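Local coordinates for tail fiber protein (Acinetobacter phage AM24, PDB 5W5P) that probably recognises, and may degrade, the capsular polysaccharide of its Acinetobacter host as the trimeric tailspike of the phage, at residues L39-F42 with D43-R46; K49-V52 with N53-V57; L83-D86 with G87-V91; Q124-K127 with A128-S132. One frame throughout, in Å; residues are numbered along the deposited sequence.

In the fold
All four contacts are local, each within one continuous piece of chain, and they follow one another from the N-terminal part of the tailspike toward its beta-helical body. Interactions 1 and 3 meet directly: Arg46, at the end of helix 42-46, forms salt bridges with Asp84 and Asp86. Interaction 2 joins interaction 1 by packing of Val57 on Leu39 and Leu45. Interactions 2 and 3 serve the two outermost strands of one four-stranded antiparallel sheet. Each contact mixes buried residues (Leu39, Phe42, Gln55, Leu90, Val129) with exposed ones (Asp43, Asn53, Leu83, Asp130). A carboxylate or amide oxygen takes several backbone N-H groups in 1 and 3 and one in 2, whereas interaction 4 is chiefly helical backbone bonding.

Interaction 1 of 4, residues L39-F42 with D43-R46; sequences LKTF and DDLR
Leu39 opens the run by laying its two methyls on the helix that follows: CD2 lies 3.5 Å from Asp44 O, while CD1 touches Leu45 CD1 at 4.1 Å. Next, Lys40 offers its backbone N to Asp44 OD2 at 3.1 Å, reaching the anti lone pair, on the side away from the other oxygen. Its long side chain turns elsewhere, to Asn64. At Thr41 the backbone N reaches Asp44 OD2 at 3.3 Å, from above the carboxylate plane, so two N-H groups grip one oxygen; they, and a zinc ion bound about 4 Å from this side chain, probably help stabilise its negative charge. Thr41 is also the N-cap of helix 42-46. With OG1 set between its own backbone N and carbonyl carbon (chi1 69°), Thr41 OG1 accepts a weak bond from Asp44 N at 3.4 Å, and the reciprocal pairing of the two residues makes a capping box. Phe42 O then takes Arg46 N at 3.1 Å in a nearly straight bond (169° at the hydrogen), the first firm turn of the helix. Phe42 CB lies 3.9 Å from Arg46 NH1, while the guanidinium is held by Asp84 and Asp86, and the phenylalanine ring packs toward Val59 and Leu90.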
ATOM      1  N   LEU A  39      32.570  25.938 -38.693  1.00 49.34           N
ATOM      2  CA  LEU A  39      32.289  24.509 -38.818  1.00 48.22           C
ATOM      3  C   LEU A  39      30.804  24.279 -38.559  1.00 49.72           C
ATOM      4  O   LEU A  39      30.365  24.074 -37.425  1.00 46.64           O
ATOM      5  CB  LEU A  39      33.156  23.708 -37.856  1.00 44.36           C
ATOM      6  CG  LEU A  39      34.660  23.913 -38.004  1.00 45.51           C
ATOM      7  CD1 LEU A  39      35.409  23.132 -36.946  1.00 42.45           C
ATOM      8  CD2 LEU A  39      35.109  23.496 -39.395  1.00 45.98           C
ATOM      9  N   LYS A  40      30.018  24.306 -39.632  1.00 50.62           N
ATOM     10  CA  LYS A  40      28.572  24.193 -39.507  1.00 50.17           C
ATOM     11  C   LYS A  40      28.104  22.741 -39.458  1.00 50.03           C
ATOM     12  O   LYS A  40      27.255  22.393 -38.632  1.00 43.33           O
ATOM     13  CB  LYS A  40      27.887  24.934 -40.660  1.00 48.75           C
ATOM     14  CG  LYS A  40      26.407  24.635 -40.782  1.00 46.33           C
ATOM     15  CD  LYS A  40      25.781  25.360 -41.950  1.00 48.07           C
ATOM     16  CE  LYS A  40      24.270  25.472 -41.778  1.00 54.66           C
ATOM     17  NZ  LYS A  40      23.559  25.186 -43.063  1.00 56.30           N
ATOM     18  N   THR A  41      28.654  21.886 -40.318  1.00 47.92           N
ATOM     19  CA  THR A  41      28.202  20.509 -40.470  1.00 48.17           C
ATOM     20  C   THR A  41      29.326  19.532 -40.137  1.00 49.62           C
ATOM     21  O   THR A  41      30.480  19.913 -39.933  1.00 52.79           O
ATOM     22  CB  THR A  41      27.700  20.253 -41.897  1.00 50.16           C
ATOM     23  OG1 THR A  41      28.809  20.298 -42.807  1.00 53.14           O
ATOM     24  CG2 THR A  41      26.675  21.305 -42.302  1.00 46.45           C
ATOM     25  N   PHE A  42      28.965  18.245 -40.078  1.00 49.83           N
ATOM     26  CA  PHE A  42      29.952  17.195 -39.841  1.00 48.50           C
ATOM     27  C   PHE A  42      30.990  17.148 -40.952  1.00 49.28           C
ATOM     28  O   PHE A  42      32.161  16.853 -40.696  1.00 53.11           O
ATOM     29  CB  PHE A  42      29.261  15.832 -39.724  1.00 48.71           C
ATOM     30  CG  PHE A  42      28.782  15.491 -38.335  1.00 46.93           C
ATOM     31  CD1 PHE A  42      28.534  16.483 -37.398  1.00 44.65           C
ATOM     32  CD2 PHE A  42      28.566  14.168 -37.976  1.00 44.85           C
ATOM     33  CE1 PHE A  42      28.084  16.157 -36.128  1.00 43.74           C
ATOM     34  CE2 PHE A  42      28.119  13.835 -36.707  1.00 43.88           C
ATOM     35  CZ  PHE A  42      27.879  14.831 -35.781  1.00 41.65           C
ATOM     36  N   ASP A  43      30.578  17.423 -42.192  1.00 50.52           N
ATOM     37  CA  ASP A  43      31.527  17.428 -43.300  1.00 53.74           C
ATOM     38  C   ASP A  43      32.566  18.533 -43.146  1.00 60.90           C
ATOM     39  O   ASP A  43      33.728  18.347 -43.529  1.00 65.65           O
ATOM     40  CB  ASP A  43      30.784  17.573 -44.630  1.00 55.69           C
ATOM     41  CG  ASP A  43      31.674  17.298 -45.829  1.00 64.71           C
ATOM     42  OD1 ASP A  43      32.180  16.161 -45.947  1.00 67.87           O
ATOM     43  OD2 ASP A  43      31.869  18.217 -46.659  1.00 69.87           O
ATOM     44  N   ASP A  44      32.173  19.681 -42.589  1.00 56.86           N
ATOM     45  CA  ASP A  44      33.138  20.749 -42.353  1.00 50.05           C
ATOM     46  C   ASP A  44      34.196  20.336 -41.341  1.00 50.88           C
ATOM     47  O   ASP A  44      35.358  20.733 -41.469  1.00 55.79           O
ATOM     48  CB  ASP A  44      32.423  22.011 -41.877  1.00 45.94           C
ATOM     49  CG  ASP A  44      31.502  22.587 -42.928  1.00 51.87           C
ATOM     50  OD1 ASP A  44      31.733  22.328 -44.129  1.00 54.92           O
ATOM     51  OD2 ASP A  44      30.548  23.300 -42.552  1.00 52.83           O
ATOM     52  N   LEU A  45      33.824  19.548 -40.330  1.00 51.29           N
ATOM     53  CA  LEU A  45      34.816  19.091 -39.363  1.00 49.54           C
ATOM     54  C   LEU A  45      35.773  18.088 -39.990  1.00 53.07           C
ATOM     55  O   LEU A  45      36.993  18.202 -39.824  1.00 57.66           O
ATOM     56  CB  LEU A  45      34.127  18.487 -38.142  1.00 46.36           C
ATOM     57  CG  LEU A  45      35.063  17.949 -37.057  1.00 49.54           C
ATOM     58  CD1 LEU A  45      35.774  19.082 -36.329  1.00 50.09           C
ATOM     59  CD2 LEU A  45      34.294  17.084 -36.075  1.00 50.11           C
ATOM     60  N   ARG A  46      35.242  17.106 -40.726  1.00 52.54           N
ATOM     61  CA  ARG A  46      36.099  16.106 -41.361  1.00 55.33           C
ATOM     62  C   ARG A  46      37.070  16.735 -42.351  1.00 58.55           C
ATOM     63  O   ARG A  46      38.142  16.176 -42.606  1.00 62.04           O
ATOM     64  CB  ARG A  46      35.248  15.045 -42.062  1.00 52.36           C
ATOM     65  CG  ARG A  46      34.504  14.115 -41.111  1.00 47.61           C
ATOM     66  CD  ARG A  46      33.912  12.924 -41.849  1.00 46.53           C
ATOM     67  NE  ARG A  46      33.159  12.058 -40.953  1.00 47.33           N
ATOM     68  CZ  ARG A  46      31.835  12.077 -40.837  1.00 51.60           C
ATOM     69  NH1 ARG A  46      31.114  12.917 -41.566  1.00 55.92           N
ATOM     70  NH2 ARG A  46      31.229  11.257 -39.991  1.00 51.17           N
TER

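Interaction 2 of 4, residues K49-V52 with N53-V57; sequences KPIV and NGQTV
From Val52 to Gln55 the backbone makes a type II beta turn, reversing the chain between the approach through Pro50 and the start of strand 56-59. Gly54 takes the positive phi at the third position of the turn. Val52 O and Gln55 N, the pair facing each other across it, stand 3.6 Å apart in a geometry that does not make a hydrogen bond, and the one clear bond of the contact comes from a side chain. Gln55 sends its amide back over the preceding residues: CG lies opposite its backbone N (chi1 -179°), and the extended chain beyond carries OE1 to Ile51 N at 3.1 Å. The N-H points well at the oxygen (159°) but comes from above the amide carbonyl plane, 44° out of it. Gln55 OE1 also lies 3.4 Å from Pro50 CA, so it nestles against the proline-isoleucine link. On the nitrogen side, Gln55 NE2 rests against the aliphatic branch of Ile51, 3.5 Å from CG1 and 3.7 Å from CD1. Nearer the turn, Val52 CG2 meets Gln55 CB at 3.7 Å, the two side chains crossing at about a right angle. Lys38 of the third subunit packs on Ile51 and Val52, and Leu37 of that subunit on Gln55, which places the turn at a trimer interface. The whole is a type II turn with glycine at its third position, leading into strand 56-59, outermost within this chain in the four-stranded antiparallel sheet.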
ATOM      1  N   LYS A  49      41.398  20.801 -40.386  1.00 64.46           N
ATOM      2  CA  LYS A  49      42.607  20.323 -39.735  1.00 63.67           C
ATOM      3  C   LYS A  49      42.863  21.133 -38.475  1.00 63.38           C
ATOM      4  O   LYS A  49      42.807  22.369 -38.524  1.00 65.51           O
ATOM      5  CB  LYS A  49      43.811  20.420 -40.683  1.00 62.64           C
ATOM      6  CG  LYS A  49      43.718  19.486 -41.885  1.00 65.31           C
ATOM      7  CD  LYS A  49      44.683  19.881 -42.996  1.00 69.82           C
ATOM      8  CE  LYS A  49      46.129  19.690 -42.568  1.00 74.86           C
ATOM      9  NZ  LYS A  49      47.092  20.109 -43.627  1.00 79.16           N
ATOM     10  N   PRO A  50      43.129  20.491 -37.339  1.00 58.29           N
ATOM     11  CA  PRO A  50      43.298  21.245 -36.093  1.00 56.14           C
ATOM     12  C   PRO A  50      44.545  22.112 -36.127  1.00 55.35           C
ATOM     13  O   PRO A  50      45.556  21.767 -36.741  1.00 57.17           O
ATOM     14  CB  PRO A  50      43.415  20.150 -35.027  1.00 52.66           C
ATOM     15  CG  PRO A  50      43.920  18.960 -35.770  1.00 53.26           C
ATOM     16  CD  PRO A  50      43.312  19.042 -37.141  1.00 55.27           C
ATOM     17  N   ILE A  51      44.460  23.256 -35.455  1.00 55.69           N
ATOM     18  CA  ILE A  51      45.595  24.168 -35.413  1.00 61.70           C
ATOM     19  C   ILE A  51      46.561  23.824 -34.279  1.00 68.17           C
ATOM     20  O   ILE A  51      47.770  24.033 -34.417  1.00 75.16           O
ATOM     21  CB  ILE A  51      45.113  25.625 -35.311  1.00 62.32           C
ATOM     22  CG1 ILE A  51      44.268  25.831 -34.058  1.00 64.24           C
ATOM     23  CG2 ILE A  51      44.305  26.005 -36.542  1.00 59.46           C
ATOM     24  CD1 ILE A  51      43.916  27.276 -33.812  1.00 67.74           C
ATOM     25  N   VAL A  52      46.061  23.294 -33.164  1.00 65.49           N
ATOM     26  CA  VAL A  52      46.895  22.844 -32.059  1.00 66.64           C
ATOM     27  C   VAL A  52      46.446  21.443 -31.660  1.00 70.90           C
ATOM     28  O   VAL A  52      45.397  20.957 -32.085  1.00 72.01           O
ATOM     29  CB  VAL A  52      46.841  23.797 -30.843  1.00 64.08           C
ATOM     30  CG1 VAL A  52      47.458  25.147 -31.187  1.00 66.10           C
ATOM     31  CG2 VAL A  52      45.409  23.968 -30.356  1.00 62.53           C
ATOM     32  N   ASN A  53      47.263  20.793 -30.837  1.00 73.44           N
ATOM     33  CA  ASN A  53      46.932  19.469 -30.333  1.00 74.17           C
ATOM     34  C   ASN A  53      45.938  19.591 -29.185  1.00 69.14           C
ATOM     35  O   ASN A  53      46.135  20.390 -28.264  1.00 68.37           O
ATOM     36  CB  ASN A  53      48.195  18.739 -29.873  1.00 82.14           C
ATOM     37  CG  ASN A  53      49.072  18.305 -31.035  1.00 84.20           C
ATOM     38  OD1 ASN A  53      48.817  18.659 -32.188  1.00 84.67           O
ATOM     39  ND2 ASN A  53      50.115  17.537 -30.735  1.00 82.79           N
ATOM     40  N   GLY A  54      44.869  18.803 -29.246  1.00 64.90           N
ATOM     41  CA  GLY A  54      43.829  18.886 -28.240  1.00 60.13           C
ATOM     42  C   GLY A  54      42.897  20.062 -28.391  1.00 54.63           C
ATOM     43  O   GLY A  54      42.257  20.461 -27.411  1.00 52.95           O
ATOM     44  N   GLN A  55      42.804  20.639 -29.586  1.00 53.43           N
ATOM     45  CA  GLN A  55      41.912  21.768 -29.804  1.00 50.47           C
ATOM     46  C   GLN A  55      40.463  21.312 -29.713  1.00 48.65           C
ATOM     47  O   GLN A  55      40.108  20.228 -30.179  1.00 46.17           O
ATOM     48  CB  GLN A  55      42.186  22.402 -31.172  1.00 49.68           C
ATOM     49  CG  GLN A  55      41.327  23.618 -31.495  1.00 48.37           C
ATOM     50  CD  GLN A  55      41.392  24.012 -32.959  1.00 49.86           C
ATOM     51  OE1 GLN A  55      41.844  23.236 -33.800  1.00 57.58           O
ATOM     52  NE2 GLN A  55      40.943  25.223 -33.272  1.00 45.26           N
ATOM     53  N   THR A  56      39.625  22.138 -29.096  1.00 49.81           N
ATOM     54  CA  THR A  56      38.187  21.905 -29.062  1.00 48.82           C
ATOM     55  C   THR A  56      37.510  22.920 -29.972  1.00 48.53           C
ATOM     56  O   THR A  56      37.712  24.131 -29.817  1.00 49.26           O
ATOM     57  CB  THR A  56      37.626  22.000 -27.643  1.00 48.51           C
ATOM     58  OG1 THR A  56      38.388  21.166 -26.761  1.00 49.54           O
ATOM     59  CG2 THR A  56      36.175  21.537 -27.626  1.00 50.47           C
ATOM     60  N   VAL A  57      36.724  22.422 -30.924  1.00 42.71           N
ATOM     61  CA  VAL A  57      35.938  23.249 -31.825  1.00 42.54           C
ATOM     62  C   VAL A  57      34.476  22.849 -31.688  1.00 47.22           C
ATOM     63  O   VAL A  57      34.141  21.766 -31.203  1.00 49.29           O
ATOM     64  CB  VAL A  57      36.397  23.117 -33.293  1.00 43.43           C
ATOM     65  CG1 VAL A  57      37.833  23.592 -33.447  1.00 43.82           C
ATOM     66  CG2 VAL A  57      36.248  21.680 -33.765  1.00 44.04           C
TER

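Interaction 3 of 4, residues L83-D86 with G87-V91; sequences LDND and GTILV
The tight loop that leads into strand 89-91 is closed by Asp84, whose OD2 reaches across to the strand and takes Val91 N at 2.8 Å, with the donor above the carboxylate plane. The other oxygen, Asp84 OD1, accepts Asp86 N at 2.7 Å, met nearly head-on along the C-O bond, which makes an Asx turn. One aspartate thus holds both the loop and the strand, its CG swung opposite the backbone N (chi1 -166°) to reach them. Between these two bonds the backbones join directly, Asn85 N giving to Ile89 O at 2.9 Å in the carbonyl plane.

Asn85 fills the inside of the loop. Its OD1 collects three successive backbone N-H groups, those of Gly87, Thr88 and Ile89. The bond from Ile89 N to Asn85 OD1 is short, 2.8 Å, and almost straight (171°), although it approaches from above the amide carbonyl plane; Thr88 N, also 2.8 Å from Asn85 OD1, lies closer to that plane. Meanwhile Asn85 ND2 gives to Thr88 OG1 at 2.7 Å, nearly within the plane of the amide, which fixes the rotation of the group and leaves little doubt which end is oxygen. Leu90 CD2 packs on Asp86 CA at 3.7 Å, with helix 42-46 against the same leucine side chain.

A second partner anchors the loop in the fold, Arg62 bridging to Asp86. An Asx turn followed by a loop bound round an asparagine thus enters strand 89-91, outermost within this chain in the four-stranded antiparallel sheet.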
ATOM      1  N   LEU A  83      37.882   4.175 -35.277  1.00 51.12           N
ATOM      2  CA  LEU A  83      37.077   4.279 -36.484  1.00 52.10           C
ATOM      3  C   LEU A  83      35.986   5.329 -36.323  1.00 55.76           C
ATOM      4  O   LEU A  83      35.523   5.614 -35.215  1.00 57.85           O
ATOM      5  CB  LEU A  83      36.451   2.929 -36.836  1.00 50.10           C
ATOM      6  CG  LEU A  83      37.418   1.756 -37.018  1.00 54.95           C
ATOM      7  CD1 LEU A  83      36.682   0.523 -37.534  1.00 55.67           C
ATOM      8  CD2 LEU A  83      38.569   2.126 -37.947  1.00 54.63           C
ATOM      9  N   ASP A  84      35.588   5.913 -37.450  1.00 55.16           N
ATOM     10  CA  ASP A  84      34.492   6.872 -37.467  1.00 55.37           C
ATOM     11  C   ASP A  84      33.175   6.158 -37.175  1.00 56.70           C
ATOM     12  O   ASP A  84      32.855   5.149 -37.810  1.00 56.06           O
ATOM     13  CB  ASP A  84      34.441   7.569 -38.829  1.00 55.10           C
ATOM     14  CG  ASP A  84      33.565   8.810 -38.830  1.00 56.01           C
ATOM     15  OD1 ASP A  84      32.357   8.694 -38.528  1.00 57.78           O
ATOM     16  OD2 ASP A  84      34.083   9.901 -39.147  1.00 55.47           O
ATOM     17  N   ASN A  85      32.413   6.673 -36.206  1.00 55.80           N
ATOM     18  CA  ASN A  85      31.103   6.117 -35.887  1.00 54.26           C
ATOM     19  C   ASN A  85      29.957   7.055 -36.244  1.00 54.53           C
ATOM     20  O   ASN A  85      28.802   6.732 -35.955  1.00 54.32           O
ATOM     21  CB  ASN A  85      31.023   5.720 -34.402  1.00 51.60           C
ATOM     22  CG  ASN A  85      31.082   6.910 -33.453  1.00 49.72           C
ATOM     23  OD1 ASN A  85      31.087   8.066 -33.866  1.00 55.07           O
ATOM     24  ND2 ASN A  85      31.143   6.618 -32.163  1.00 46.26           N
ATOM     25  N   ASP A  86      30.251   8.206 -36.854  1.00 54.97           N
ATOM     26  CA  ASP A  86      29.232   9.149 -37.324  1.00 50.30           C
ATOM     27  C   ASP A  86      28.378   9.690 -36.177  1.00 48.69           C
ATOM     28  O   ASP A  86      27.187   9.966 -36.343  1.00 47.70           O
ATOM     29  CB  ASP A  86      28.352   8.515 -38.408  1.00 47.53           C
ATOM     30  CG  ASP A  86      27.760   9.544 -39.353  1.00 46.89           C
ATOM     31  OD1 ASP A  86      28.483  10.490 -39.729  1.00 49.25           O
ATOM     32  OD2 ASP A  86      26.578   9.407 -39.726  1.00 45.84           O
ATOM     33  N   GLY A  87      28.988   9.860 -35.005  1.00 40.94           N
ATOM     34  CA  GLY A  87      28.259  10.418 -33.883  1.00 40.26           C
ATOM     35  C   GLY A  87      29.114  10.981 -32.766  1.00 45.43           C
ATOM     36  O   GLY A  87      28.895  12.114 -32.328  1.00 48.17           O
ATOM     37  N   THR A  88      30.073  10.197 -32.274  1.00 40.26           N
ATOM     38  CA  THR A  88      30.950  10.638 -31.200  1.00 43.34           C
ATOM     39  C   THR A  88      32.423  10.570 -31.556  1.00 43.30           C
ATOM     40  O   THR A  88      33.224  11.256 -30.914  1.00 45.65           O
ATOM     41  CB  THR A  88      30.716   9.808 -29.926  1.00 44.48           C
ATOM     42  OG1 THR A  88      30.965   8.422 -30.196  1.00 46.67           O
ATOM     43  CG2 THR A  88      29.279   9.980 -29.431  1.00 43.29           C
ATOM     44  N   ILE A  89      32.803   9.768 -32.545  1.00 45.22           N
ATOM     45  CA  ILE A  89      34.160   9.734 -33.073  1.00 47.66           C
ATOM     46  C   ILE A  89      34.056  10.026 -34.561  1.00 50.25           C
ATOM     47  O   ILE A  89      33.552   9.196 -35.330  1.00 53.94           O
ATOM     48  CB  ILE A  89      34.852   8.387 -32.821  1.00 48.94           C
ATOM     49  CG1 ILE A  89      34.639   7.930 -31.377  1.00 48.80           C
ATOM     50  CG2 ILE A  89      36.341   8.491 -33.116  1.00 46.21           C
ATOM     51  CD1 ILE A  89      35.399   6.677 -31.023  1.00 48.02           C
ATOM     52  N   LEU A  90      34.512  11.208 -34.969  1.00 47.62           N
ATOM     53  CA  LEU A  90      34.533  11.615 -36.369  1.00 46.03           C
ATOM     54  C   LEU A  90      35.986  11.737 -36.807  1.00 48.28           C
ATOM     55  O   LEU A  90      36.764  12.471 -36.189  1.00 51.25           O
ATOM     56  CB  LEU A  90      33.786  12.934 -36.579  1.00 42.17           C
ATOM     57  CG  LEU A  90      32.371  13.036 -35.992  1.00 42.48           C
ATOM     58  CD1 LEU A  90      31.775  14.425 -36.181  1.00 41.01           C
ATOM     59  CD2 LEU A  90      31.462  11.984 -36.598  1.00 42.48           C
ATOM     60  N   VAL A  91      36.349  11.015 -37.864  1.00 47.90           N
ATOM     61  CA  VAL A  91      37.718  10.983 -38.366  1.00 50.85           C
ATOM     62  C   VAL A  91      37.819  11.916 -39.564  1.00 53.89           C
ATOM     63  O   VAL A  91      37.052  11.791 -40.527  1.00 54.27           O
ATOM     64  CB  VAL A  91      38.136   9.552 -38.739  1.00 51.37           C
ATOM     65  CG1 VAL A  91      39.527   9.546 -39.335  1.00 48.95           C
ATOM     66  CG2 VAL A  91      38.064   8.647 -37.517  1.00 46.98           C
TER

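Interaction 4 of 4, residues Q124-K127 with A128-S132; sequences QVQK and AVDVS
Gln126 and Asp130, one helical turn apart, carry the side-chain part of this contact. NE2 of Gln126 gives to Asp130 OD1 at 3.2 Å, approaching on the syn side of the carboxylate though 32° out of its plane. Amide and carboxylate lie almost parallel, their planes 9° apart. A bend at chi2 (70°) folds the glutamine amide along the helix toward the aspartate, and NE2 also serves Gly152 O, its stronger partner.

Backbone bonds supply the regular i to i+4 ladder: Ala128 N to Gln124 O at 3.1 Å, Val129 N to Val125 O at 3.0 Å and Asp130 N to Gln126 O at 3.1 Å. The next rung, Val131 N to Lys127 O, is weak at 3.4 Å. Beyond it the hydroxyl of Ser132 takes up a backbone acceptor, OG giving to Ala128 O at 2.6 Å.

Val129 CG2 lies against the carbonyl oxygen Val125 O at 3.3 Å, and both valines turn to the neighbouring strands. Val125 and Val129 rest on Val151 of strand 151-153, and Ala128 and Val129 on Val136 of strand 135-140, which starts the parallel strands, while Lys127 reaches back to Asn85 O in the loop before strand 89-91.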
ATOM      1  N   GLN A 124      20.159   4.224 -35.244  1.00 45.35           N
ATOM      2  CA  GLN A 124      20.829   5.333 -34.579  1.00 47.23           C
ATOM      3  C   GLN A 124      20.624   5.276 -33.070  1.00 47.65           C
ATOM      4  O   GLN A 124      21.543   5.592 -32.306  1.00 48.65           O
ATOM      5  CB  GLN A 124      20.329   6.667 -35.144  1.00 48.35           C
ATOM      6  CG  GLN A 124      20.740   6.929 -36.587  1.00 47.92           C
ATOM      7  CD  GLN A 124      19.803   6.280 -37.599  1.00 50.71           C
ATOM      8  OE1 GLN A 124      18.586   6.445 -37.529  1.00 54.31           O
ATOM      9  NE2 GLN A 124      20.370   5.546 -38.550  1.00 49.59           N
ATOM     10  N   VAL A 125      19.425   4.882 -32.626  1.00 51.39           N
ATOM     11  CA  VAL A 125      19.200   4.646 -31.202  1.00 39.72           C
ATOM     12  C   VAL A 125      20.125   3.548 -30.700  1.00 39.65           C
ATOM     13  O   VAL A 125      20.683   3.637 -29.599  1.00 44.54           O
ATOM     14  CB  VAL A 125      17.718   4.306 -30.939  1.00 45.15           C
ATOM     15  CG1 VAL A 125      17.511   3.855 -29.495  1.00 38.42           C
ATOM     16  CG2 VAL A 125      16.826   5.497 -31.258  1.00 42.53           C
ATOM     17  N   GLN A 126      20.317   2.500 -31.504  1.00 40.21           N
ATOM     18  CA  GLN A 126      21.229   1.428 -31.117  1.00 42.11           C
ATOM     19  C   GLN A 126      22.651   1.948 -30.941  1.00 45.88           C
ATOM     20  O   GLN A 126      23.364   1.526 -30.023  1.00 47.26           O
ATOM     21  CB  GLN A 126      21.195   0.306 -32.155  1.00 41.43           C
ATOM     22  CG  GLN A 126      22.026  -0.913 -31.779  1.00 41.35           C
ATOM     23  CD  GLN A 126      21.427  -1.687 -30.618  1.00 47.19           C
ATOM     24  OE1 GLN A 126      20.445  -2.416 -30.784  1.00 46.38           O
ATOM     25  NE2 GLN A 126      22.012  -1.528 -29.433  1.00 40.17           N
ATOM     26  N   LYS A 127      23.079   2.870 -31.808  1.00 45.92           N
ATOM     27  CA  LYS A 127      24.420   3.434 -31.688  1.00 43.80           C
ATOM     28  C   LYS A 127      24.574   4.217 -30.389  1.00 42.52           C
ATOM     29  O   LYS A 127      25.618   4.145 -29.731  1.00 44.23           O
ATOM     30  CB  LYS A 127      24.724   4.327 -32.893  1.00 43.33           C
ATOM     31  CG  LYS A 127      25.066   3.570 -34.168  1.00 46.06           C
ATOM     32  CD  LYS A 127      25.372   4.531 -35.308  1.00 47.97           C
ATOM     33  CE  LYS A 127      26.082   3.838 -36.462  1.00 47.90           C
ATOM     34  NZ  LYS A 127      26.661   4.831 -37.421  1.00 45.86           N
ATOM     35  N   ALA A 128      23.545   4.971 -30.002  1.00 42.18           N
ATOM     36  CA  ALA A 128      23.600   5.687 -28.731  1.00 40.85           C
ATOM     37  C   ALA A 128      23.620   4.729 -27.541  1.00 41.54           C
ATOM     38  O   ALA A 128      24.256   5.027 -26.524  1.00 39.12           O
ATOM     39  CB  ALA A 128      22.420   6.656 -28.627  1.00 39.35           C
ATOM     40  N   VAL A 129      22.939   3.583 -27.648  1.00 42.56           N
ATOM     41  CA  VAL A 129      22.977   2.583 -26.579  1.00 41.89           C
ATOM     42  C   VAL A 129      24.394   2.052 -26.400  1.00 43.41           C
ATOM     43  O   VAL A 129      24.888   1.919 -25.273  1.00 44.24           O
ATOM     44  CB  VAL A 129      21.986   1.435 -26.874  1.00 41.12           C
ATOM     45  CG1 VAL A 129      22.227   0.256 -25.941  1.00 38.41           C
ATOM     46  CG2 VAL A 129      20.549   1.906 -26.772  1.00 37.96           C
ATOM     47  N   ASP A 130      25.076   1.763 -27.509  1.00 43.68           N
ATOM     48  CA  ASP A 130      26.367   1.087 -27.436  1.00 44.38           C
ATOM     49  C   ASP A 130      27.435   1.956 -26.781  1.00 47.18           C
ATOM     50  O   ASP A 130      28.275   1.447 -26.029  1.00 49.48           O
ATOM     51  CB  ASP A 130      26.796   0.650 -28.836  1.00 41.45           C
ATOM     52  CG  ASP A 130      25.776  -0.263 -29.492  1.00 45.68           C
ATOM     53  OD1 ASP A 130      25.073  -0.998 -28.762  1.00 45.98           O
ATOM     54  OD2 ASP A 130      25.668  -0.242 -30.736  1.00 50.27           O
ATOM     55  N   VAL A 131      27.422   3.267 -27.039  1.00 46.44           N
ATOM     56  CA  VAL A 131      28.451   4.142 -26.476  1.00 46.08           C
ATOM     57  C   VAL A 131      28.100   4.668 -25.090  1.00 48.02           C
ATOM     58  O   VAL A 131      28.963   5.262 -24.427  1.00 52.46           O
ATOM     59  CB  VAL A 131      28.746   5.333 -27.413  1.00 43.40           C
ATOM     60  CG1 VAL A 131      29.131   4.834 -28.794  1.00 42.13           C
ATOM     61  CG2 VAL A 131      27.544   6.264 -27.493  1.00 40.90           C
ATOM     62  N   SER A 132      26.875   4.459 -24.616  1.00 46.05           N
ATOM     63  CA  SER A 132      26.440   5.006 -23.336  1.00 45.69           C
ATOM     64  C   SER A 132      26.241   3.941 -22.265  1.00 42.98           C
ATOM     65  O   SER A 132      25.803   4.271 -21.159  1.00 43.68           O
ATOM     66  CB  SER A 132      25.147   5.799 -23.523  1.00 44.46           C
ATOM     67  OG  SER A 132      24.086   4.940 -23.906  1.00 43.19           O
TER